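Local atomic coordinates of cyclic AMP receptor protein (Thermus thermophilus, PDB entry 4EV0), a protein that activates transcription from a set of promoters in a cyclic AMP-dependent manner, binding the nucleotide and DNA as a homodimer. Residues S4-G9 and H117-L122; Q23-P28 and L97-R102; Y44-G49 and E72-M77; S48-L53 and V90-T95. All coordinates share one frame; numbering follows the deposited sequence.

Contact 1: residues S4-G9 and H117-L122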
# COMPACT_ATOMS: atom_id res chain seq x y z
N SER B 4 -17.29 -8.42 -16.40
CA SER B 4 -15.99 -8.62 -15.76
C SER B 4 -14.89 -7.76 -16.39
O SER B 4 -14.79 -7.65 -17.61
CB SER B 4 -15.60 -10.10 -15.80
OG SER B 4 -14.34 -10.31 -15.18
N PRO B 5 -14.05 -7.14 -15.54
CA PRO B 5 -12.92 -6.33 -16.01
C PRO B 5 -11.87 -7.17 -16.74
O PRO B 5 -11.16 -6.67 -17.61
CB PRO B 5 -12.34 -5.73 -14.71
CG PRO B 5 -12.85 -6.60 -13.61
CD PRO B 5 -14.18 -7.13 -14.07
N LEU B 6 -11.82 -8.46 -16.40
CA LEU B 6 -10.96 -9.44 -17.08
C LEU B 6 -11.22 -9.48 -18.57
O LEU B 6 -10.35 -9.86 -19.35
CB LEU B 6 -11.21 -10.83 -16.50
CG LEU B 6 -10.33 -11.94 -17.08
CD1 LEU B 6 -8.86 -11.66 -16.81
CD2 LEU B 6 -10.76 -13.34 -16.58
N PHE B 7 -12.42 -9.06 -18.96
CA PHE B 7 -12.89 -9.14 -20.33
C PHE B 7 -13.04 -7.78 -21.01
O PHE B 7 -13.61 -7.68 -22.10
CB PHE B 7 -14.24 -9.85 -20.34
CG PHE B 7 -14.18 -11.27 -19.88
CD1 PHE B 7 -13.09 -12.07 -20.21
CD2 PHE B 7 -15.20 -11.81 -19.10
CE1 PHE B 7 -13.03 -13.39 -19.78
CE2 PHE B 7 -15.15 -13.13 -18.66
CZ PHE B 7 -14.07 -13.93 -19.00
N HIS B 8 -12.54 -6.74 -20.35
CA HIS B 8 -12.57 -5.39 -20.91
C HIS B 8 -11.86 -5.30 -22.27
O HIS B 8 -10.74 -5.78 -22.42
CB HIS B 8 -11.97 -4.40 -19.90
CG HIS B 8 -12.18 -2.96 -20.28
ND1 HIS B 8 -11.37 -2.30 -21.18
CD2 HIS B 8 -13.11 -2.06 -19.88
CE1 HIS B 8 -11.79 -1.06 -21.32
NE2 HIS B 8 -12.85 -0.89 -20.54
N GLY B 9 -12.53 -4.72 -23.25
CA GLY B 9 -11.94 -4.54 -24.57
C GLY B 9 -12.31 -5.60 -25.59
O GLY B 9 -12.10 -5.41 -26.80
N HIS B 117 -3.14 -8.83 -20.47
CA HIS B 117 -3.02 -7.40 -20.18
C HIS B 117 -4.04 -6.96 -19.15
O HIS B 117 -3.72 -6.16 -18.27
CB HIS B 117 -3.22 -6.56 -21.44
CG HIS B 117 -3.58 -5.14 -21.14
ND1 HIS B 117 -2.63 -4.15 -20.92
CD2 HIS B 117 -4.78 -4.53 -21.02
CE1 HIS B 117 -3.24 -3.01 -20.69
NE2 HIS B 117 -4.55 -3.21 -20.74
N ASN B 118 -5.26 -7.48 -19.25
CA ASN B 118 -6.31 -7.13 -18.30
C ASN B 118 -5.98 -7.58 -16.88
O ASN B 118 -6.35 -6.89 -15.92
CB ASN B 118 -7.68 -7.63 -18.75
CG ASN B 118 -8.30 -6.73 -19.80
OD1 ASN B 118 -7.99 -5.54 -19.89
ND2 ASN B 118 -9.18 -7.30 -20.60
N LEU B 119 -5.30 -8.71 -16.74
CA LEU B 119 -4.83 -9.15 -15.43
C LEU B 119 -3.80 -8.16 -14.89
O LEU B 119 -3.87 -7.74 -13.74
CB LEU B 119 -4.22 -10.55 -15.46
CG LEU B 119 -5.13 -11.79 -15.55
CD1 LEU B 119 -4.31 -13.02 -15.90
CD2 LEU B 119 -5.87 -12.01 -14.25
N ALA B 120 -2.84 -7.81 -15.75
CA ALA B 120 -1.83 -6.82 -15.39
C ALA B 120 -2.46 -5.54 -14.84
O ALA B 120 -2.07 -5.05 -13.77
CB ALA B 120 -0.89 -6.52 -16.60
N ALA B 121 -3.46 -5.02 -15.56
CA ALA B 121 -4.15 -3.78 -15.22
C ALA B 121 -4.88 -3.87 -13.87
O ALA B 121 -4.90 -2.91 -13.08
CB ALA B 121 -5.13 -3.38 -16.33
N LEU B 122 -5.47 -5.03 -13.62
CA LEU B 122 -6.19 -5.27 -12.38
C LEU B 122 -5.24 -5.28 -11.19
O LEU B 122 -5.55 -4.69 -10.14
CB LEU B 122 -6.98 -6.59 -12.45
CG LEU B 122 -8.30 -6.37 -13.18
CD1 LEU B 122 -9.07 -7.68 -13.42
CD2 LEU B 122 -9.15 -5.36 -12.39
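Asn-118 reaches from the long helix 114-135 into the single 3-10 turn at Pro-5 to Phe-7, and two carbonyls of that N-terminal loop share its amide nitrogen. The helix is the dimerisation helix of the CRP/FNR fold, and the loop before helix 12-19 wraps against its first turns. With CG beside the backbone N (chi1 -79°), the carboxamide leans off the helix at the loop, whose backbone comes close, 5.3 Å between the CA atoms of Leu-6 and Asn-118. The two bonds differ in quality. His-8 O takes ND2 of Asn-118 at 2.8 Å, almost straight at 168°, on a lone pair and in the amide plane. Leu-6 O lies 3.1 Å from the same ND2 and is met from above its carbonyl plane, with a more bent N-H at 150°. Using both N-H directions this way fixes the rotation of the carboxamide. Leu-6 points its CB away from the helix, but its CD1 swings back to lie 3.9 Å from Leu-119 CG, the two leucines running side by side. They continue into an apolar layer with Leu-45 and Leu-73 of the beta domain. His-117, one residue before Asn-118, bonds through ND1 to Tyr-105 OH of the second subunit, so the loop and the partner subunit share these helical turns. One turn on from Asn-118, Leu-122 crosses Pro-5 at about a right angle, and both its methyls rest against the CB-CG edge of the proline, CD1 3.9 Å from Pro-5 CG.

Contact 2: residues Q23-P28 and L97-R102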
# COMPACT_ATOMS: atom_id res chain seq x y z
N GLN B 23 -13.85 -23.76 -16.02
CA GLN B 23 -14.49 -24.94 -15.46
C GLN B 23 -15.34 -24.49 -14.29
O GLN B 23 -14.95 -23.58 -13.53
CB GLN B 23 -13.43 -25.95 -15.02
CG GLN B 23 -12.45 -26.29 -16.14
CD GLN B 23 -11.51 -27.43 -15.83
OE1 GLN B 23 -11.71 -28.20 -14.89
NE2 GLN B 23 -10.45 -27.55 -16.65
N ARG B 24 -16.51 -25.10 -14.15
CA ARG B 24 -17.43 -24.75 -13.08
C ARG B 24 -17.02 -25.42 -11.77
O ARG B 24 -16.73 -26.61 -11.74
CB ARG B 24 -18.85 -25.14 -13.48
CG ARG B 24 -19.31 -24.53 -14.82
CD ARG B 24 -20.70 -25.03 -15.22
NE ARG B 24 -21.42 -24.07 -16.05
CZ ARG B 24 -21.74 -24.26 -17.33
NH1 ARG B 24 -21.41 -25.39 -17.94
NH2 ARG B 24 -22.41 -23.33 -18.00
N ARG B 25 -16.97 -24.65 -10.69
CA ARG B 25 -16.72 -25.17 -9.35
C ARG B 25 -17.71 -24.54 -8.36
O ARG B 25 -17.99 -23.34 -8.44
CB ARG B 25 -15.28 -24.89 -8.90
CG ARG B 25 -14.16 -25.53 -9.76
CD ARG B 25 -13.98 -27.00 -9.44
NE ARG B 25 -12.75 -27.59 -9.97
CZ ARG B 25 -12.63 -28.14 -11.17
NH1 ARG B 25 -13.66 -28.15 -12.01
NH2 ARG B 25 -11.47 -28.67 -11.55
N LEU B 26 -18.26 -25.35 -7.46
CA LEU B 26 -19.29 -24.89 -6.52
C LEU B 26 -18.83 -24.92 -5.07
O LEU B 26 -18.27 -25.92 -4.60
CB LEU B 26 -20.58 -25.70 -6.67
CG LEU B 26 -21.53 -25.35 -7.83
CD1 LEU B 26 -20.92 -25.67 -9.19
CD2 LEU B 26 -22.87 -26.07 -7.66
N TYR B 27 -19.07 -23.82 -4.35
CA TYR B 27 -18.76 -23.74 -2.92
C TYR B 27 -19.94 -23.22 -2.11
O TYR B 27 -20.31 -22.05 -2.24
CB TYR B 27 -17.51 -22.86 -2.67
CG TYR B 27 -16.26 -23.49 -3.21
CD1 TYR B 27 -15.87 -23.28 -4.53
CD2 TYR B 27 -15.50 -24.34 -2.42
CE1 TYR B 27 -14.74 -23.90 -5.05
CE2 TYR B 27 -14.36 -24.95 -2.93
CZ TYR B 27 -13.99 -24.73 -4.24
OH TYR B 27 -12.87 -25.36 -4.73
N PRO B 28 -20.52 -24.09 -1.27
CA PRO B 28 -21.64 -23.77 -0.37
C PRO B 28 -21.24 -22.74 0.69
O PRO B 28 -20.04 -22.58 0.94
CB PRO B 28 -21.93 -25.11 0.33
CG PRO B 28 -21.35 -26.17 -0.59
CD PRO B 28 -20.12 -25.51 -1.18
N LEU B 97 -18.26 -20.57 -8.89
CA LEU B 97 -16.98 -20.07 -9.36
C LEU B 97 -16.65 -20.60 -10.74
O LEU B 97 -16.82 -21.79 -11.01
CB LEU B 97 -15.87 -20.49 -8.38
CG LEU B 97 -15.95 -19.89 -6.97
CD1 LEU B 97 -14.77 -20.34 -6.14
CD2 LEU B 97 -16.01 -18.36 -7.03
N LEU B 98 -16.19 -19.72 -11.62
CA LEU B 98 -15.64 -20.16 -12.90
C LEU B 98 -14.13 -20.17 -12.77
O LEU B 98 -13.51 -19.12 -12.58
CB LEU B 98 -16.10 -19.25 -14.03
CG LEU B 98 -17.56 -19.36 -14.47
CD1 LEU B 98 -17.90 -18.22 -15.41
CD2 LEU B 98 -17.86 -20.71 -15.12
N ALA B 99 -13.54 -21.36 -12.86
CA ALA B 99 -12.11 -21.52 -12.63
C ALA B 99 -11.31 -21.63 -13.92
O ALA B 99 -11.71 -22.31 -14.87
CB ALA B 99 -11.86 -22.74 -11.77
N LEU B 100 -10.17 -20.95 -13.95
CA LEU B 100 -9.29 -21.07 -15.10
C LEU B 100 -7.93 -21.59 -14.67
O LEU B 100 -7.20 -20.94 -13.93
CB LEU B 100 -9.18 -19.72 -15.80
CG LEU B 100 -8.14 -19.62 -16.91
CD1 LEU B 100 -8.51 -20.56 -18.05
CD2 LEU B 100 -8.06 -18.17 -17.37
N PHE B 101 -7.59 -22.79 -15.13
CA PHE B 101 -6.34 -23.41 -14.72
C PHE B 101 -5.18 -22.86 -15.52
O PHE B 101 -5.37 -22.17 -16.51
CB PHE B 101 -6.46 -24.93 -14.74
CG PHE B 101 -7.31 -25.46 -13.63
CD1 PHE B 101 -8.69 -25.40 -13.72
CD2 PHE B 101 -6.73 -25.94 -12.46
CE1 PHE B 101 -9.50 -25.86 -12.66
CE2 PHE B 101 -7.53 -26.39 -11.41
CZ PHE B 101 -8.91 -26.35 -11.52
N ARG B 102 -3.96 -23.12 -15.04
CA ARG B 102 -2.79 -22.47 -15.60
C ARG B 102 -2.55 -22.88 -17.07
O ARG B 102 -2.27 -22.02 -17.92
CB ARG B 102 -1.56 -22.77 -14.74
CG ARG B 102 -0.38 -21.90 -15.10
CD ARG B 102 0.79 -22.10 -14.16
NE ARG B 102 2.05 -21.86 -14.86
CZ ARG B 102 2.63 -20.67 -15.00
NH1 ARG B 102 2.08 -19.57 -14.48
NH2 ARG B 102 3.77 -20.57 -15.67
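Gln-23 O takes the shortest polar bond of this antiparallel pairing, 2.7 Å from Ala-99 N and nearly straight at 177°, and Leu-98 CA adds a CA-H...O contact to the same oxygen. The return bond from Gln-23 N to Ala-99 O closes the first hydrogen-bonded pair. Arg-25 and Leu-97 form the second, with Leu-97 N 2.8 Å from Arg-25 O. Between them Arg-24 and Leu-98 make a non-hydrogen-bonded pair whose side chains lie side by side on the other face, CG of the arginine 4.1 Å from CD2 of the leucine. Gln-23, Arg-25, Leu-97 and Ala-99 share one face with more happening on it. Arg-25 bends at chi2 (-79°), which carries its guanidinium back along the sheet toward Phe-101. NH2 comes 3.5 Å from Phe-101 CZ, the ring passing over one face of the guanidinium with the two planes 48° apart, so this is an inclined approach and not a flat stack. The Gln-23 amide also approaches this ring, its OE1 3.9 Å from Phe-101 CE1, and OE1 takes a weak bond from Arg-25 NH2. Further along, the Tyr-27 side chain crosses that of Leu-97 at about a right angle, CD1 to CD1 at 3.5 Å, and both touch Ile-33. This is the outer edge of the four-stranded sheet of the cyclic nucleotide-binding jelly roll: strand 23-27 is its end strand, and strand 42-46 borders strand 95-101 on its other side. The chemistry implies a seam fastened by four backbone bonds, with the polar ends of Gln-23 and Arg-25 weakly joined and inclined against the Phe-101 ring.

Contact 3: residues Y44-G49 and E72-M77. With CMP (adenosine-3',5'-cyclic-monophosphate), chain G.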
# COMPACT_ATOMS: atom_id res chain seq x y z
N TYR B 44 -10.06 -17.61 -10.29
CA TYR B 44 -11.50 -17.78 -10.29
C TYR B 44 -12.23 -16.48 -10.59
O TYR B 44 -11.85 -15.41 -10.10
CB TYR B 44 -11.99 -18.32 -8.93
CG TYR B 44 -11.35 -19.61 -8.46
CD1 TYR B 44 -10.18 -19.60 -7.71
CD2 TYR B 44 -11.92 -20.84 -8.75
CE1 TYR B 44 -9.59 -20.78 -7.28
CE2 TYR B 44 -11.34 -22.03 -8.32
CZ TYR B 44 -10.17 -21.99 -7.58
OH TYR B 44 -9.59 -23.16 -7.15
N LEU B 45 -13.27 -16.59 -11.41
CA LEU B 45 -14.27 -15.56 -11.55
C LEU B 45 -15.47 -15.97 -10.71
O LEU B 45 -15.79 -17.15 -10.61
CB LEU B 45 -14.71 -15.46 -13.01
CG LEU B 45 -14.27 -14.26 -13.86
CD1 LEU B 45 -13.03 -13.58 -13.28
CD2 LEU B 45 -14.02 -14.71 -15.28
N VAL B 46 -16.12 -15.00 -10.08
CA VAL B 46 -17.35 -15.28 -9.34
C VAL B 46 -18.55 -15.18 -10.27
O VAL B 46 -18.82 -14.11 -10.83
CB VAL B 46 -17.54 -14.33 -8.14
CG1 VAL B 46 -18.95 -14.49 -7.56
CG2 VAL B 46 -16.48 -14.58 -7.08
N ALA B 47 -19.23 -16.30 -10.48
CA ALA B 47 -20.45 -16.31 -11.29
C ALA B 47 -21.68 -15.91 -10.46
O ALA B 47 -22.55 -15.18 -10.93
CB ALA B 47 -20.65 -17.67 -11.90
N SER B 48 -21.73 -16.39 -9.22
CA SER B 48 -22.80 -16.04 -8.29
C SER B 48 -22.33 -16.28 -6.86
O SER B 48 -21.49 -17.14 -6.63
CB SER B 48 -24.04 -16.88 -8.57
OG SER B 48 -23.84 -18.20 -8.11
N GLY B 49 -22.89 -15.53 -5.91
CA GLY B 49 -22.53 -15.69 -4.51
C GLY B 49 -21.61 -14.58 -4.04
O GLY B 49 -21.56 -13.50 -4.63
N GLU B 72 -16.30 -10.58 -10.36
CA GLU B 72 -15.02 -10.22 -9.78
C GLU B 72 -14.05 -11.40 -9.75
O GLU B 72 -14.48 -12.56 -9.71
CB GLU B 72 -15.21 -9.60 -8.39
CG GLU B 72 -15.63 -8.13 -8.42
CD GLU B 72 -15.96 -7.57 -7.04
OE1 GLU B 72 -16.99 -7.98 -6.46
OE2 GLU B 72 -15.18 -6.73 -6.53
N LEU B 73 -12.76 -11.09 -9.75
CA LEU B 73 -11.71 -12.09 -9.93
C LEU B 73 -10.81 -12.25 -8.70
O LEU B 73 -10.52 -11.28 -8.00
CB LEU B 73 -10.86 -11.67 -11.13
CG LEU B 73 -9.64 -12.48 -11.55
CD1 LEU B 73 -9.52 -12.43 -13.06
CD2 LEU B 73 -8.39 -11.93 -10.92
N PHE B 74 -10.37 -13.48 -8.43
CA PHE B 74 -9.34 -13.73 -7.41
C PHE B 74 -8.50 -14.98 -7.69
O PHE B 74 -8.90 -15.85 -8.46
CB PHE B 74 -9.95 -13.83 -6.01
CG PHE B 74 -10.92 -14.98 -5.84
CD1 PHE B 74 -12.23 -14.89 -6.30
CD2 PHE B 74 -10.51 -16.16 -5.22
CE1 PHE B 74 -13.12 -15.94 -6.13
CE2 PHE B 74 -11.39 -17.22 -5.05
CZ PHE B 74 -12.71 -17.11 -5.50
N GLY B 75 -7.33 -15.06 -7.05
CA GLY B 75 -6.45 -16.21 -7.16
C GLY B 75 -5.53 -16.17 -8.37
O GLY B 75 -5.01 -17.21 -8.82
N GLU B 76 -5.31 -14.98 -8.91
CA GLU B 76 -4.52 -14.83 -10.13
C GLU B 76 -3.01 -14.86 -9.88
O GLU B 76 -2.23 -15.09 -10.79
CB GLU B 76 -4.94 -13.55 -10.88
CG GLU B 76 -4.47 -12.24 -10.25
CD GLU B 76 -5.15 -11.90 -8.92
OE1 GLU B 76 -6.29 -12.36 -8.65
OE2 GLU B 76 -4.54 -11.14 -8.13
N MET B 77 -2.60 -14.65 -8.64
CA MET B 77 -1.17 -14.57 -8.34
C MET B 77 -0.49 -15.95 -8.40
O MET B 77 0.53 -16.10 -9.06
CB MET B 77 -0.93 -13.84 -7.01
CG MET B 77 -1.36 -12.37 -7.07
SD MET B 77 -1.72 -11.51 -5.49
CE MET B 77 -0.19 -11.69 -4.59
P CMP G . -3.60 -15.71 -4.98
O1P CMP G . -3.53 -16.80 -6.01
O2P CMP G . -2.31 -15.17 -4.41
O5' CMP G . -4.59 -16.13 -3.78
C5' CMP G . -5.23 -15.14 -2.97
C4' CMP G . -5.72 -14.04 -3.85
O4' CMP G . -6.15 -12.89 -3.11
C3' CMP G . -4.68 -13.47 -4.76
O3' CMP G . -4.25 -14.40 -5.73
C2' CMP G . -5.39 -12.24 -5.28
O2' CMP G . -6.41 -12.58 -6.20
C1' CMP G . -6.08 -11.77 -3.98
N9 CMP G . -5.32 -10.70 -3.33
C8 CMP G . -4.07 -10.77 -2.84
N7 CMP G . -3.70 -9.56 -2.34
C5 CMP G . -4.73 -8.70 -2.52
C6 CMP G . -5.01 -7.28 -2.21
N6 CMP G . -4.07 -6.51 -1.59
N1 CMP G . -6.23 -6.79 -2.57
C2 CMP G . -7.15 -7.54 -3.18
N3 CMP G . -6.96 -8.85 -3.48
C4 CMP G . -5.79 -9.46 -3.17
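Phe-74 turns one ring face to CB of Tyr-44, its partner in a short antiparallel pairing that leads straight into the phosphate-binding cassette of the cyclic AMP site. Its CB is 3.8 Å from O2' of the nucleotide. CG sits between the backbone N and the carbonyl carbon (chi1 63°), the crowded position, which turns the ring back over the neighbouring strand. CD1 then passes near Tyr-44 O, and CD2 faces Leu-53. CE1 is met at the ring edge, in plane, by Val-46 CG2 at 3.7 Å, while CE2 lies 3.8 Å from Tyr-44 CD1. At the tip, CZ is 3.7 Å from Tyr-44 CB, which lies over the ring face, offset toward the rim, as a CH-pi contact. The two aromatic rings are near parallel, planes 24° apart, but slid so far that they barely overlap. The backbones are joined by Tyr-44 N to Phe-74 O at 2.8 Å, the reverse bond, and Val-46 N to Glu-72 O. On the other face Leu-45 CD1 touches Leu-73 CB at 3.6 Å. Past Phe-74 the chain turns at positive phi through Gly-75, whose N-H gives a 2.8 Å bond to the ligand's O2'. The same hydroxyl approaches Glu-76 OE1, at a separation so short that its exact length is doubtful; Glu-76 OE2 is salt-bridged to Arg-126 of helix 114-135. In the fold, strand 73-74 ends the sheet beside strand 42-46; Leu-97 of strand 95-101 and Val-51 and Leu-53 of strand 51-57 pack around the ring, and helix 114-135 covers Leu-73.

Contact 4: residues S48-L53 and V90-T95. With CMP (adenosine-3',5'-cyclic-monophosphate), chain G.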
# COMPACT_ATOMS: atom_id res chain seq x y z
N SER B 48 -21.73 -16.39 -9.22
CA SER B 48 -22.80 -16.04 -8.29
C SER B 48 -22.33 -16.28 -6.86
O SER B 48 -21.49 -17.14 -6.63
CB SER B 48 -24.04 -16.88 -8.57
OG SER B 48 -23.84 -18.20 -8.11
N GLY B 49 -22.89 -15.53 -5.91
CA GLY B 49 -22.53 -15.69 -4.51
C GLY B 49 -21.61 -14.58 -4.04
O GLY B 49 -21.56 -13.50 -4.63
N LYS B 50 -20.85 -14.86 -2.98
CA LYS B 50 -19.97 -13.87 -2.38
C LYS B 50 -18.75 -14.55 -1.77
O LYS B 50 -18.86 -15.55 -1.06
CB LYS B 50 -20.74 -13.07 -1.32
CG LYS B 50 -19.99 -11.85 -0.78
CD LYS B 50 -20.87 -11.04 0.21
CE LYS B 50 -21.90 -10.18 -0.51
NZ LYS B 50 -23.13 -9.94 0.30
N VAL B 51 -17.58 -13.98 -2.04
CA VAL B 51 -16.34 -14.55 -1.54
C VAL B 51 -15.59 -13.56 -0.65
O VAL B 51 -15.52 -12.39 -0.97
CB VAL B 51 -15.44 -14.99 -2.71
CG1 VAL B 51 -14.04 -15.34 -2.23
CG2 VAL B 51 -16.08 -16.16 -3.44
N ARG B 52 -15.06 -14.02 0.48
CA ARG B 52 -14.19 -13.17 1.27
C ARG B 52 -12.74 -13.62 1.23
O ARG B 52 -12.43 -14.80 1.43
CB ARG B 52 -14.66 -13.07 2.73
CG ARG B 52 -13.76 -12.19 3.58
CD ARG B 52 -14.33 -11.96 4.96
NE ARG B 52 -14.23 -13.17 5.77
CZ ARG B 52 -13.33 -13.35 6.74
NH1 ARG B 52 -12.46 -12.38 7.03
NH2 ARG B 52 -13.32 -14.50 7.42
N LEU B 53 -11.85 -12.66 0.98
CA LEU B 53 -10.41 -12.87 1.04
C LEU B 53 -9.83 -12.26 2.32
O LEU B 53 -10.23 -11.17 2.74
CB LEU B 53 -9.73 -12.18 -0.14
CG LEU B 53 -10.25 -12.55 -1.53
CD1 LEU B 53 -9.69 -11.59 -2.57
CD2 LEU B 53 -9.89 -13.99 -1.87
N VAL B 90 -12.78 -17.69 1.31
CA VAL B 90 -13.91 -18.45 1.83
C VAL B 90 -15.23 -17.97 1.22
O VAL B 90 -15.42 -16.77 0.98
CB VAL B 90 -13.97 -18.37 3.37
CG1 VAL B 90 -14.23 -16.95 3.81
CG2 VAL B 90 -15.04 -19.30 3.93
N ALA B 91 -16.13 -18.90 0.94
CA ALA B 91 -17.44 -18.55 0.43
C ALA B 91 -18.29 -18.07 1.59
O ALA B 91 -18.38 -18.77 2.61
CB ALA B 91 -18.09 -19.76 -0.24
N VAL B 92 -18.88 -16.88 1.48
CA VAL B 92 -19.79 -16.42 2.53
C VAL B 92 -21.26 -16.59 2.12
O VAL B 92 -22.17 -16.44 2.94
CB VAL B 92 -19.48 -14.97 3.02
CG1 VAL B 92 -18.00 -14.66 2.86
CG2 VAL B 92 -20.33 -13.94 2.30
N GLU B 93 -21.49 -16.90 0.84
CA GLU B 93 -22.79 -17.33 0.35
C GLU B 93 -22.58 -18.63 -0.43
O GLU B 93 -21.44 -19.02 -0.66
CB GLU B 93 -23.40 -16.28 -0.57
CG GLU B 93 -23.81 -15.00 0.11
CD GLU B 93 -24.27 -13.94 -0.88
OE1 GLU B 93 -24.46 -14.28 -2.08
OE2 GLU B 93 -24.43 -12.77 -0.47
N ASP B 94 -23.67 -19.30 -0.80
CA ASP B 94 -23.58 -20.39 -1.77
C ASP B 94 -23.02 -19.75 -3.02
O ASP B 94 -23.58 -18.77 -3.53
CB ASP B 94 -24.95 -21.01 -2.06
CG ASP B 94 -25.39 -22.03 -1.00
OD1 ASP B 94 -24.78 -22.10 0.09
OD2 ASP B 94 -26.38 -22.75 -1.27
N THR B 95 -21.90 -20.28 -3.52
CA THR B 95 -21.13 -19.60 -4.55
C THR B 95 -20.80 -20.46 -5.77
O THR B 95 -20.41 -21.64 -5.65
CB THR B 95 -19.82 -19.00 -3.94
OG1 THR B 95 -20.15 -18.03 -2.94
CG2 THR B 95 -18.98 -18.33 -5.01
P CMP G . -3.60 -15.71 -4.98
O1P CMP G . -3.53 -16.80 -6.01
O2P CMP G . -2.31 -15.17 -4.41
O5' CMP G . -4.59 -16.13 -3.78
C5' CMP G . -5.23 -15.14 -2.97
C4' CMP G . -5.72 -14.04 -3.85
O4' CMP G . -6.15 -12.89 -3.11
C3' CMP G . -4.68 -13.47 -4.76
O3' CMP G . -4.25 -14.40 -5.73
C2' CMP G . -5.39 -12.24 -5.28
O2' CMP G . -6.41 -12.58 -6.20
C1' CMP G . -6.08 -11.77 -3.98
N9 CMP G . -5.32 -10.70 -3.33
C8 CMP G . -4.07 -10.77 -2.84
N7 CMP G . -3.70 -9.56 -2.34
C5 CMP G . -4.73 -8.70 -2.52
C6 CMP G . -5.01 -7.28 -2.21
N6 CMP G . -4.07 -6.51 -1.59
N1 CMP G . -6.23 -6.79 -2.57
C2 CMP G . -7.15 -7.54 -3.18
N3 CMP G . -6.96 -8.85 -3.48
C4 CMP G . -5.79 -9.46 -3.17
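The second sheet of the cyclic nucleotide-binding jelly roll pairs strand 51-57 with strand 88-91 here, and Arg-52 and Val-90 make its hydrogen-bonded pair. Arg-52 N donates to Val-90 O at 2.8 Å, and Val-90 N answers to Arg-52 O. Two residues along, past the non-hydrogen-bonded pair of Val-51 and Ala-91, Lys-50 O receives Val-92 N, after which the partner chain folds round at Glu-93 and Asp-94 to face Gly-49. Positive phi and the lack of a side chain let Gly-49 lie close in this corner, its CA 3.4 Å from Asp-94 O. Thr-95 OG1 is used twice: it accepts the amide of Lys-50 (N to OG1 3.2 Å, bent at 142°) and donates to Glu-93 O of its own turn at 2.8 Å, from above that carbonyl plane. With OG1 beside the backbone N (chi1 -62°), CG2 of Thr-95 lies near Ser-48 O and also touches Val-51 CG2. Lys-50 runs outward over Val-92, its CD 3.6 Å from Val-92 CG2, then bends at chi3 so that NZ meets Glu-93 OE2 at 3.2 Å. This salt bridge uses the anti side of the carboxylate, 31° out of its plane. The other branch of Val-92, CG1, packs 3.7 Å from Arg-52 CB. The Arg-52 guanidinium reaches the next strand, 61-68, salt-bridged to Glu-62 and bonded to Thr-64. Strand 51-57 thus runs between strands 88-91 and 61-68, with Ile-33 of strand 32-34 touching Val-51 and Ala-91 on the inner face; Leu-53 touches Phe-74 and the cyclic AMP ribose.

Contact 3 is the most buried of the four; the others each mix buried and exposed residues. Contacts 2 and 3 lie in one sheet, on successive strands, since strand 95-101 borders both 23-27 and 42-46, whereas contact 4 belongs to the facing sheet and shares Ser-48 and Gly-49 with contact 3. The apolar interior joins 3 and 4 through Phe-74, Val-46 and Val-51. Contact 1 stands apart as helix against loop, held by a side-chain amide where the strands use backbone bonds, yet Leu-6 and Leu-119 touch contact 3. Contacts 2 and 4 carry charged side chains, with a salt bridge across contact 4; nucleotide chemistry is concentrated in contact 3, and contact 4 adds van der Waals packing of Leu-53 against the ribose.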